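Local atomic coordinates of periplasmic beta-glucosidase (Pseudomonas aeruginosa, PDB entry 6R5T), a protein that probably hydrolyses terminal, non-reducing beta-D-glucosyl residues with release of beta-D-glucose, as a periplasmic member of glycoside hydrolase family 3. Residues S115-D120 with E347-R352; E140-G143 with L148-L151; P230-R235 with H256-E261; D492-I495 with Q499-L502. The protein carries 1 engineered substitution. One frame throughout, in Å; residues are numbered along the deposited sequence.

Interaction 1: residues S115-D120 with E347-R352; sequences SADGLD and ESRLHR
Arg349 reaches Asp117 end-on, and both of its terminal nitrogens close on one oxygen. In this salt bridge NH1 of Arg349 lies 2.8 Å from OD1 of Asp117, on the syn lone pair, while NH2 stands 3.0 Å from the same OD1 and is tilted 30° out of the carboxylate plane. OD1 remains close to the guanidinium plane, although the two flat groups are turned 38° apart. The arginine chain turns at chi3 (78°), which directs the guanidinium at the acid. The other carboxylate oxygen, OD2, is held by Arg85 and His84, so both oxygens of this buried acid are engaged.

Van der Waals contact adds little: the methyl CB of Ala116 packs against NH2 of Arg349 at 3.6 Å. A second salt bridge, within residues 347-352, is side-on, with NE of Arg352 2.8 Å from OE1 of Glu347 and NH2 binding OE2.

Gly118, at positive phi, ends helix 100-116 in a Schellman motif, just before strand 121-122 of the parallel barrel sheet. On the other side, His351 is the N-cap residue of helix 352-362, so the contact joins the end of one helix to the approach to another.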
loop_
_atom_site.group_PDB
_atom_site.type_symbol
_atom_site.label_atom_id
_atom_site.label_comp_id
_atom_site.label_asym_id
_atom_site.label_seq_id
_atom_site.Cartn_x
_atom_site.Cartn_y
_atom_site.Cartn_z
ATOM N N SER A 115 8.036 22.182 -31.740
ATOM C CA SER A 115 8.031 22.052 -33.229
ATOM C C SER A 115 8.815 23.242 -33.812
ATOM O O SER A 115 9.550 23.039 -34.821
ATOM C CB SER A 115 6.623 21.939 -33.756
ATOM O OG SER A 115 5.848 23.126 -33.486
ATOM N N ALA A 116 8.789 24.404 -33.158
ATOM C CA ALA A 116 9.573 25.587 -33.617
ATOM C C ALA A 116 11.059 25.291 -33.544
ATOM O O ALA A 116 11.843 25.909 -34.307
ATOM C CB ALA A 116 9.248 26.833 -32.800
ATOM N N ASP A 117 11.479 24.362 -32.683
ATOM C CA ASP A 117 12.886 23.944 -32.549
ATOM C C ASP A 117 13.167 22.677 -33.370
ATOM O O ASP A 117 14.320 22.238 -33.315
ATOM C CB ASP A 117 13.272 23.740 -31.084
ATOM C CG ASP A 117 13.346 25.047 -30.298
ATOM O OD1 ASP A 117 13.507 26.146 -30.943
ATOM O OD2 ASP A 117 13.314 24.990 -29.050
ATOM N N GLY A 118 12.165 22.142 -34.093
ATOM C CA GLY A 118 12.391 20.987 -34.976
ATOM C C GLY A 118 11.944 19.665 -34.398
ATOM O O GLY A 118 12.036 18.632 -35.094
ATOM N N LEU A 119 11.425 19.650 -33.168
ATOM C CA LEU A 119 10.898 18.372 -32.630
ATOM C C LEU A 119 9.579 17.940 -33.261
ATOM O O LEU A 119 8.696 18.757 -33.523
ATOM C CB LEU A 119 10.729 18.533 -31.112
ATOM C CG LEU A 119 12.066 18.629 -30.387
ATOM C CD1 LEU A 119 11.866 19.276 -29.010
ATOM C CD2 LEU A 119 12.779 17.274 -30.296
ATOM N N ASP A 120 9.393 16.618 -33.418
ATOM C CA ASP A 120 8.196 16.017 -34.012
ATOM C C ASP A 120 7.314 15.339 -32.962
ATOM O O ASP A 120 6.187 15.010 -33.289
ATOM C CB ASP A 120 8.563 14.905 -34.988
ATOM C CG ASP A 120 9.548 15.298 -36.068
ATOM O OD1 ASP A 120 9.187 16.230 -36.844
ATOM O OD2 ASP A 120 10.689 14.797 -36.050
ATOM N N GLU A 347 14.397 35.796 -25.819
ATOM C CA GLU A 347 13.168 36.232 -25.112
ATOM C C GLU A 347 11.976 36.277 -26.032
ATOM O O GLU A 347 10.874 35.945 -25.595
ATOM C CB GLU A 347 13.297 37.658 -24.584
ATOM C CG GLU A 347 13.772 37.703 -23.200
ATOM C CD GLU A 347 12.865 37.053 -22.142
ATOM O OE1 GLU A 347 11.616 37.335 -22.039
ATOM O OE2 GLU A 347 13.476 36.408 -21.389
ATOM N N SER A 348 12.158 36.727 -27.284
ATOM C CA SER A 348 11.007 36.912 -28.182
ATOM C C SER A 348 10.433 35.569 -28.584
ATOM O O SER A 348 9.319 35.596 -29.148
ATOM C CB SER A 348 11.385 37.679 -29.437
ATOM O OG SER A 348 12.418 36.983 -30.096
ATOM N N ARG A 349 11.100 34.451 -28.294
ATOM C CA ARG A 349 10.562 33.119 -28.675
ATOM C C ARG A 349 9.813 32.504 -27.475
ATOM O O ARG A 349 9.237 31.397 -27.619
ATOM C CB ARG A 349 11.719 32.201 -29.100
ATOM C CG ARG A 349 12.476 32.733 -30.313
ATOM C CD ARG A 349 13.474 31.741 -30.823
ATOM N NE ARG A 349 12.827 30.696 -31.595
ATOM C CZ ARG A 349 12.948 29.368 -31.415
ATOM N NH1 ARG A 349 13.638 28.857 -30.422
ATOM N NH2 ARG A 349 12.351 28.538 -32.252
ATOM N N LEU A 350 9.834 33.168 -26.317
ATOM C CA LEU A 350 9.045 32.685 -25.144
ATOM C C LEU A 350 7.592 33.126 -25.231
ATOM O O LEU A 350 7.173 33.943 -26.126
ATOM C CB LEU A 350 9.678 33.174 -23.861
ATOM C CG LEU A 350 11.081 32.676 -23.549
ATOM C CD1 LEU A 350 11.579 33.337 -22.296
ATOM C CD2 LEU A 350 11.145 31.160 -23.377
ATOM N N HIS A 351 6.783 32.547 -24.355
ATOM C CA HIS A 351 5.343 32.806 -24.254
ATOM C C HIS A 351 5.034 33.124 -22.797
ATOM O O HIS A 351 4.246 32.365 -22.165
ATOM C CB HIS A 351 4.514 31.662 -24.827
ATOM C CG HIS A 351 4.703 31.479 -26.290
ATOM N ND1 HIS A 351 5.771 30.780 -26.816
ATOM C CD2 HIS A 351 4.008 31.991 -27.333
ATOM C CE1 HIS A 351 5.734 30.872 -28.144
ATOM N NE2 HIS A 351 4.664 31.625 -28.488
ATOM N N ARG A 352 5.606 34.221 -22.293
ATOM C CA ARG A 352 5.480 34.522 -20.844
ATOM C C ARG A 352 4.043 34.860 -20.487
ATOM O O ARG A 352 3.648 34.512 -19.379
ATOM C CB ARG A 352 6.427 35.623 -20.390
ATOM C CG ARG A 352 7.894 35.246 -20.463
ATOM C CD ARG A 352 8.735 36.365 -19.956
ATOM N NE ARG A 352 10.154 36.096 -19.988
ATOM C CZ ARG A 352 10.826 35.417 -19.077
ATOM N NH1 ARG A 352 10.185 34.915 -18.041
ATOM N NH2 ARG A 352 12.121 35.206 -19.178
#

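Interaction 2: residues E140-G143 with L148-L151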
loop_
_atom_site.group_PDB
_atom_site.type_symbol
_atom_site.label_atom_id
_atom_site.label_comp_id
_atom_site.label_asym_id
_atom_site.label_seq_id
_atom_site.Cartn_x
_atom_site.Cartn_y
_atom_site.Cartn_z
ATOM N N GLU A 140 4.141 14.553 -12.155
ATOM C CA GLU A 140 3.969 14.446 -13.631
ATOM C C GLU A 140 2.558 14.114 -14.064
ATOM O O GLU A 140 2.296 14.281 -15.242
ATOM C CB GLU A 140 4.855 13.333 -14.164
ATOM C CG GLU A 140 6.276 13.701 -14.046
ATOM C CD GLU A 140 7.117 12.482 -14.258
ATOM O OE1 GLU A 140 6.937 11.835 -15.362
ATOM O OE2 GLU A 140 7.898 12.175 -13.300
ATOM N N GLY A 141 1.677 13.687 -13.147
ATOM C CA GLY A 141 0.312 13.350 -13.521
ATOM C C GLY A 141 -0.681 14.408 -13.102
ATOM O O GLY A 141 -0.274 15.551 -12.732
ATOM N N PHE A 142 -1.937 14.029 -13.163
ATOM C CA PHE A 142 -3.054 14.958 -12.941
ATOM C C PHE A 142 -3.802 14.629 -11.656
ATOM O O PHE A 142 -4.868 15.187 -11.441
ATOM C CB PHE A 142 -3.981 14.954 -14.141
ATOM C CG PHE A 142 -3.387 15.454 -15.426
ATOM C CD1 PHE A 142 -2.765 16.688 -15.492
ATOM C CD2 PHE A 142 -3.517 14.715 -16.581
ATOM C CE1 PHE A 142 -2.305 17.196 -16.707
ATOM C CE2 PHE A 142 -3.008 15.202 -17.785
ATOM C CZ PHE A 142 -2.437 16.450 -17.845
ATOM N N GLY A 143 -3.222 13.771 -10.802
ATOM C CA GLY A 143 -3.783 13.448 -9.482
ATOM C C GLY A 143 -4.475 12.101 -9.489
ATOM O O GLY A 143 -4.035 11.193 -10.208
ATOM N N LEU A 148 -11.217 12.929 -14.235
ATOM C CA LEU A 148 -10.507 14.156 -14.549
ATOM C C LEU A 148 -9.250 13.780 -15.369
ATOM O O LEU A 148 -8.985 14.472 -16.369
ATOM C CB LEU A 148 -10.143 14.876 -13.258
ATOM C CG LEU A 148 -9.364 16.155 -13.468
ATOM C CD1 LEU A 148 -10.151 17.144 -14.340
ATOM C CD2 LEU A 148 -9.064 16.778 -12.126
ATOM N N THR A 149 -8.475 12.787 -14.927
ATOM C CA THR A 149 -7.239 12.451 -15.647
ATOM C C THR A 149 -7.574 11.971 -17.079
ATOM O O THR A 149 -6.830 12.342 -18.033
ATOM C CB THR A 149 -6.410 11.424 -14.895
ATOM O OG1 THR A 149 -5.973 12.059 -13.682
ATOM C CG2 THR A 149 -5.238 10.909 -15.707
ATOM N N SER A 150 -8.652 11.226 -17.244
ATOM C CA SER A 150 -9.093 10.752 -18.591
ATOM C C SER A 150 -9.432 11.959 -19.472
ATOM O O SER A 150 -9.018 12.006 -20.656
ATOM C CB SER A 150 -10.193 9.787 -18.518
ATOM O OG SER A 150 -9.754 8.612 -17.870
ATOM N N LEU A 151 -10.170 12.908 -18.933
ATOM C CA LEU A 151 -10.550 14.100 -19.701
ATOM C C LEU A 151 -9.288 14.860 -20.115
ATOM O O LEU A 151 -9.131 15.222 -21.311
ATOM C CB LEU A 151 -11.468 14.952 -18.813
ATOM C CG LEU A 151 -12.106 16.174 -19.452
ATOM C CD1 LEU A 151 -13.252 16.646 -18.558
ATOM C CD2 LEU A 151 -11.171 17.333 -19.592
HETATM O O HOH W 1 -7.071 13.366 -11.335
HETATM O O HOH W 2 -3.353 11.285 -12.861
#
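Phe142 lies against Thr149 with its CB and one edge of its ring. CB of Phe142 is 3.5 Å from OG1 of Thr149, and CG2 of the threonine sits beside the phenyl edge, near the ring plane, rather than over a face. The threonine torsion decides where the two branches go: with chi1 at -66°, OG1 lies beside its own backbone N and is turned toward CB of Phe142 and two waters, while CG2, anti to that nitrogen, is turned toward the ring edge.

The hydroxyl of Thr149 is bonded first of all to the carbonyl O of Asp145, one helical turn earlier, and the waters are its further partners. One water donates to O of Phe142 at 2.9 Å and also to OG1 of Thr149, again at 2.9 Å. A second water accepts from N of Phe142, donates to O of Gly143 at 2.7 Å, and is bonded to OG1 of Thr149 at 2.9 Å. Three polar partners thus surround the hydroxyl in a buried setting. The two waters satisfy backbone groups of the turn and tie them to the helix where the segments make no direct polar bond. Gly143 has a positive phi of 102°, which glycine readily adopts.

This is the turn that leads into helix 146-161 of the barrel domain. The phenyl ring continues along that helix onto Leu152 and Met156, Thr149 also touches Pro207 of helix 206-213, and Leu148 packs on Phe676 of strand 672-681 of the fibronectin-like domain.

Interaction 3: residues P230-R235 with H256-E261; sequences PATANR and HGAVKE. With GAL (beta-D-galactopyranose), chain C; BGC (beta-D-glucopyranose), chain B.
Thr232 meets Ala258 and Val259 through its two branches, hydroxyl and methyl, and the flat group that matters lies further along, at the imidazole of His256. The two sugars approach this ring obliquely: CD2 of His256 is 3.7 Å from C1 of the galactose, and CB of His256 is 3.4 Å from O4 of the glucose, the oxygen that links it to the galactose. The ring's CG is anti to the backbone N (chi1 -172°), which carries it out to the sugars. His256 belongs to the glycan pocket, where Asp79, His177 and Glu486 also bind the glucose.

OG1 of Thr232 comes 3.6 Å from the methyl CB of Ala258, while CG2 of Thr232 meets CG2 of Val259 at 4.1 Å. These are van der Waals contacts of buried groups, with no polar bond between the segments.

Arg585 of the second subunit forms a salt bridge with Glu261 and a weak hydrogen bond with O of His256. Thr232 and Val259 both pack on Ala278 of helix 271-281, and Thr232 also lies on Val221 of strand 218-221. The contact thus joins the turn before helix 235-245 to the short, weakly bonded helix after barrel strand 251-253.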
loop_
_atom_site.group_PDB
_atom_site.type_symbol
_atom_site.label_atom_id
_atom_site.label_comp_id
_atom_site.label_asym_id
_atom_site.label_seq_id
_atom_site.Cartn_x
_atom_site.Cartn_y
_atom_site.Cartn_z
ATOM N N PRO A 230 6.310 -7.823 -16.555
ATOM C CA PRO A 230 6.745 -6.507 -17.028
ATOM C C PRO A 230 5.913 -6.055 -18.229
ATOM O O PRO A 230 5.688 -6.828 -19.180
ATOM C CB PRO A 230 8.210 -6.719 -17.425
ATOM C CG PRO A 230 8.652 -7.861 -16.567
ATOM C CD PRO A 230 7.431 -8.746 -16.454
ATOM N N ALA A 231 5.508 -4.793 -18.244
ATOM C CA ALA A 231 4.729 -4.223 -19.344
ATOM C C ALA A 231 5.439 -4.492 -20.690
ATOM O O ALA A 231 4.755 -4.787 -21.673
ATOM C CB ALA A 231 4.490 -2.764 -19.097
ATOM N N THR A 232 6.749 -4.373 -20.687
ATOM C CA THR A 232 7.577 -4.507 -21.915
ATOM C C THR A 232 7.442 -5.911 -22.490
ATOM O O THR A 232 7.691 -6.062 -23.711
ATOM C CB THR A 232 9.011 -4.139 -21.580
ATOM O OG1 THR A 232 8.985 -2.835 -21.016
ATOM C CG2 THR A 232 9.920 -4.152 -22.800
ATOM N N ALA A 233 7.094 -6.928 -21.682
ATOM C CA ALA A 233 6.939 -8.323 -22.164
ATOM C C ALA A 233 5.495 -8.795 -22.090
ATOM O O ALA A 233 5.273 -10.019 -22.086
ATOM C CB ALA A 233 7.801 -9.244 -21.359
ATOM N N ASN A 234 4.549 -7.883 -21.979
ATOM C CA ASN A 234 3.158 -8.222 -21.618
ATOM C C ASN A 234 2.292 -8.224 -22.870
ATOM O O ASN A 234 1.779 -7.162 -23.273
ATOM C CB ASN A 234 2.671 -7.255 -20.546
ATOM C CG ASN A 234 1.464 -7.802 -19.838
ATOM O OD1 ASN A 234 0.530 -8.273 -20.505
ATOM N ND2 ASN A 234 1.449 -7.666 -18.512
ATOM N N ARG A 235 2.176 -9.386 -23.518
ATOM C CA ARG A 235 1.418 -9.471 -24.778
ATOM C C ARG A 235 -0.076 -9.201 -24.543
ATOM O O ARG A 235 -0.732 -8.591 -25.402
ATOM C CB ARG A 235 1.642 -10.830 -25.427
ATOM C CG ARG A 235 1.087 -10.917 -26.842
ATOM C CD ARG A 235 1.488 -12.234 -27.499
ATOM N NE ARG A 235 0.555 -12.437 -28.594
ATOM C CZ ARG A 235 0.676 -11.960 -29.813
ATOM N NH1 ARG A 235 1.773 -11.299 -30.176
ATOM N NH2 ARG A 235 -0.301 -12.187 -30.684
ATOM N N HIS A 256 13.280 3.377 -21.433
ATOM C CA HIS A 256 14.723 3.568 -21.626
ATOM C C HIS A 256 15.492 2.360 -21.081
ATOM O O HIS A 256 15.477 2.155 -19.873
ATOM C CB HIS A 256 15.070 4.873 -20.934
ATOM C CG HIS A 256 16.456 5.266 -21.211
ATOM N ND1 HIS A 256 17.541 4.546 -20.749
ATOM C CD2 HIS A 256 16.949 6.294 -21.949
ATOM C CE1 HIS A 256 18.649 5.106 -21.202
ATOM N NE2 HIS A 256 18.308 6.193 -21.904
ATOM N N GLY A 257 16.086 1.499 -21.929
ATOM C CA GLY A 257 16.725 0.274 -21.446
ATOM C C GLY A 257 15.720 -0.795 -20.966
ATOM O O GLY A 257 16.115 -1.745 -20.319
ATOM N N ALA A 258 14.434 -0.611 -21.242
ATOM C CA ALA A 258 13.360 -1.494 -20.718
ATOM C C ALA A 258 13.484 -2.918 -21.274
ATOM O O ALA A 258 13.175 -3.869 -20.547
ATOM C CB ALA A 258 12.016 -0.920 -21.072
ATOM N N VAL A 259 13.862 -3.075 -22.540
ATOM C CA VAL A 259 14.002 -4.450 -23.094
ATOM C C VAL A 259 15.091 -5.182 -22.314
ATOM O O VAL A 259 14.897 -6.306 -21.837
ATOM C CB VAL A 259 14.253 -4.434 -24.610
ATOM C CG1 VAL A 259 14.479 -5.839 -25.100
ATOM C CG2 VAL A 259 13.114 -3.730 -25.354
ATOM N N LYS A 260 16.260 -4.577 -22.146
ATOM C CA LYS A 260 17.327 -5.248 -21.389
ATOM C C LYS A 260 16.934 -5.502 -19.939
ATOM O O LYS A 260 17.344 -6.520 -19.360
ATOM C CB LYS A 260 18.563 -4.352 -21.519
ATOM C CG LYS A 260 19.794 -4.945 -20.890
ATOM C CD LYS A 260 21.042 -4.098 -21.157
ATOM C CE LYS A 260 22.241 -4.718 -20.474
ATOM N NZ LYS A 260 23.494 -3.971 -20.752
ATOM N N GLU A 261 16.123 -4.613 -19.340
ATOM C CA GLU A 261 15.668 -4.780 -17.937
ATOM C C GLU A 261 14.828 -6.051 -17.759
ATOM O O GLU A 261 14.629 -6.490 -16.619
ATOM C CB GLU A 261 14.883 -3.571 -17.420
ATOM C CG GLU A 261 15.758 -2.360 -17.183
ATOM C CD GLU A 261 14.997 -1.117 -16.705
ATOM O OE1 GLU A 261 13.876 -1.259 -16.184
ATOM O OE2 GLU A 261 15.540 -0.000 -16.898
HETATM C C1 GAL C . 15.238 8.672 -19.707
HETATM C C2 GAL C . 15.319 10.014 -20.463
HETATM C C3 GAL C . 16.693 10.631 -20.177
HETATM C C4 GAL C . 16.837 10.803 -18.647
HETATM C C5 GAL C . 16.616 9.432 -17.977
HETATM C C6 GAL C . 16.606 9.543 -16.457
HETATM O O2 GAL C . 15.144 9.779 -21.851
HETATM O O3 GAL C . 16.733 11.922 -20.821
HETATM O O4 GAL C . 15.794 11.734 -18.274
HETATM O O5 GAL C . 15.299 8.865 -18.308
HETATM O O6 GAL C . 16.324 8.240 -15.889
HETATM C C2 BGC B . 10.630 9.502 -20.287
HETATM C C3 BGC B . 11.914 8.813 -20.792
HETATM C C4 BGC B . 12.811 8.620 -19.539
HETATM C C5 BGC B . 12.029 7.711 -18.574
HETATM C C6 BGC B . 12.755 7.476 -17.268
HETATM C C1 BGC B . 9.981 8.627 -19.208
HETATM O O1 BGC B . 8.911 9.389 -18.743
HETATM O O2 BGC B . 9.660 9.746 -21.299
HETATM O O3 BGC B . 12.580 9.695 -21.717
HETATM O O4 BGC B . 14.018 7.968 -19.965
HETATM O O5 BGC B . 10.896 8.401 -18.139
HETATM O O6 BGC B . 11.989 6.596 -16.438
#

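Interaction 4: residues D492-I495 with Q499-L502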
loop_
_atom_site.group_PDB
_atom_site.type_symbol
_atom_site.label_atom_id
_atom_site.label_comp_id
_atom_site.label_asym_id
_atom_site.label_seq_id
_atom_site.Cartn_x
_atom_site.Cartn_y
_atom_site.Cartn_z
ATOM N N ASP A 492 8.627 10.368 4.120
ATOM C CA ASP A 492 8.124 11.444 5.000
ATOM C C ASP A 492 7.413 12.402 4.044
ATOM O O ASP A 492 8.037 12.747 3.052
ATOM C CB ASP A 492 9.312 12.072 5.719
ATOM C CG ASP A 492 9.033 13.192 6.688
ATOM O OD1 ASP A 492 7.906 13.615 6.782
ATOM O OD2 ASP A 492 10.019 13.691 7.319
ATOM N N LEU A 493 6.196 12.808 4.316
ATOM C CA LEU A 493 5.482 13.751 3.426
ATOM C C LEU A 493 5.480 15.165 4.018
ATOM O O LEU A 493 4.858 16.041 3.412
ATOM C CB LEU A 493 4.042 13.300 3.177
ATOM C CG LEU A 493 3.919 11.909 2.537
ATOM C CD1 LEU A 493 2.455 11.569 2.507
ATOM C CD2 LEU A 493 4.528 11.878 1.134
ATOM N N ARG A 494 6.187 15.393 5.103
ATOM C CA ARG A 494 6.229 16.753 5.690
ATOM C C ARG A 494 7.149 17.676 4.888
ATOM O O ARG A 494 8.010 17.251 4.107
ATOM C CB ARG A 494 6.699 16.688 7.138
ATOM C CG ARG A 494 5.701 16.019 8.063
ATOM C CD ARG A 494 6.236 15.777 9.449
ATOM N NE ARG A 494 7.408 14.926 9.389
ATOM C CZ ARG A 494 8.175 14.598 10.428
ATOM N NH1 ARG A 494 7.854 14.996 11.643
ATOM N NH2 ARG A 494 9.266 13.874 10.242
ATOM N N ILE A 495 6.989 18.960 5.153
ATOM C CA ILE A 495 8.051 19.906 4.768
ATOM C C ILE A 495 9.325 19.394 5.414
ATOM O O ILE A 495 9.343 18.918 6.543
ATOM C CB ILE A 495 7.638 21.308 5.238
ATOM C CG1 ILE A 495 6.426 21.848 4.484
ATOM C CG2 ILE A 495 8.793 22.274 5.195
ATOM C CD1 ILE A 495 5.853 23.157 5.005
ATOM N N GLN A 499 13.405 23.211 7.402
ATOM C CA GLN A 499 12.434 24.273 7.112
ATOM C C GLN A 499 11.323 24.325 8.177
ATOM O O GLN A 499 10.784 25.409 8.411
ATOM C CB GLN A 499 11.915 24.085 5.703
ATOM C CG GLN A 499 12.981 24.255 4.630
ATOM C CD GLN A 499 12.372 23.960 3.283
ATOM O OE1 GLN A 499 11.457 24.696 2.904
ATOM N NE2 GLN A 499 12.822 22.906 2.596
ATOM N N ARG A 500 10.895 23.183 8.726
ATOM C CA ARG A 500 9.847 23.220 9.789
ATOM C C ARG A 500 10.430 23.877 11.039
ATOM O O ARG A 500 9.695 24.616 11.709
ATOM C CB ARG A 500 9.328 21.822 10.130
ATOM C CG ARG A 500 8.542 21.230 8.984
ATOM C CD ARG A 500 7.773 19.947 9.294
ATOM N NE ARG A 500 8.708 18.874 9.331
ATOM C CZ ARG A 500 9.198 18.336 10.433
ATOM N NH1 ARG A 500 8.728 18.724 11.605
ATOM N NH2 ARG A 500 10.094 17.372 10.348
ATOM N N ARG A 501 11.718 23.676 11.300
ATOM C CA ARG A 501 12.377 24.366 12.444
ATOM C C ARG A 501 12.301 25.876 12.201
ATOM O O ARG A 501 11.993 26.652 13.156
ATOM C CB ARG A 501 13.820 23.882 12.529
ATOM C CG ARG A 501 14.552 24.426 13.742
ATOM C CD ARG A 501 15.932 23.793 13.765
ATOM N NE ARG A 501 16.677 24.332 14.897
ATOM C CZ ARG A 501 18.000 24.246 15.041
ATOM N NH1 ARG A 501 18.746 23.703 14.096
ATOM N NH2 ARG A 501 18.570 24.782 16.106
ATOM N N LEU A 502 12.603 26.311 10.991
ATOM C CA LEU A 502 12.493 27.732 10.555
ATOM C C LEU A 502 11.073 28.250 10.801
ATOM O O LEU A 502 10.861 29.340 11.383
ATOM C CB LEU A 502 12.929 27.857 9.084
ATOM C CG LEU A 502 12.680 29.187 8.402
ATOM C CD1 LEU A 502 13.526 30.266 9.065
ATOM C CD2 LEU A 502 12.984 29.069 6.922
HETATM O O HOH W 3 10.466 16.342 7.663
#
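The carbonyl O of Ile495 is gripped twice, by NE of Arg500 at 2.9 Å and by a water at 3.0 Å. The arginine bond is moderately bent, with an N-H...O angle of 144°, and its donor stands 19° off the carbonyl plane. The same water accepts from NH2 of Arg500 at 2.9 Å and donates to OD2 of Asp492 at 2.7 Å, so the guanidinium is tied at its edge both directly and through solvent.

One face of that guanidinium carries another. Arg494 and Arg500 lie stacked with their planes 17° apart and their centres separated by 3.9 Å; NH2 of Arg500 sits over the centre of the Arg494 group, 3.4 Å from its CZ. A bend at chi3 in each arginine chain brings the two groups face to face. Arg494 is in turn held side-on by Asp492, whose OD1 takes NE and, from the other face of the carboxylate, the backbone N of Arg494 in an Asx turn, while OD2 takes NH2.

A nonpolar contact accompanies these bonds, CG2 of Ile495 at 3.6 Å from CB of Gln499. The amide of Gln499 points elsewhere, to O of Val432 and N of Gly478.

Two like charges this close would repel, but the carboxylate bound to one arginine, and water-linked to the other, probably offsets much of it. The Asx turn shapes the loop, and the bond from Arg500 to Ile495, with the water, ties it to the first turn of helix 497-508.

Interactions 2 and 3 both fall in the parallel barrel domain and follow one another along the chain, their centres about 24 Å apart. Both are nested inside the long loop closed by interaction 1, which joins the end of helix 100-116 to the approach to helix 352-362. Interaction 4 comes last, beside the mixed sheet of the C-terminal domain, about 38 Å between centres from both interaction 1 and interaction 3. None touches another. Interaction 2 is nearest the centre of the chain, between the barrel and the fibronectin-like domain, while interaction 3 reaches the sugar pocket. Taken together, contacts both short and long in sequence range hold turns and helix ends throughout a multidomain hydrolase.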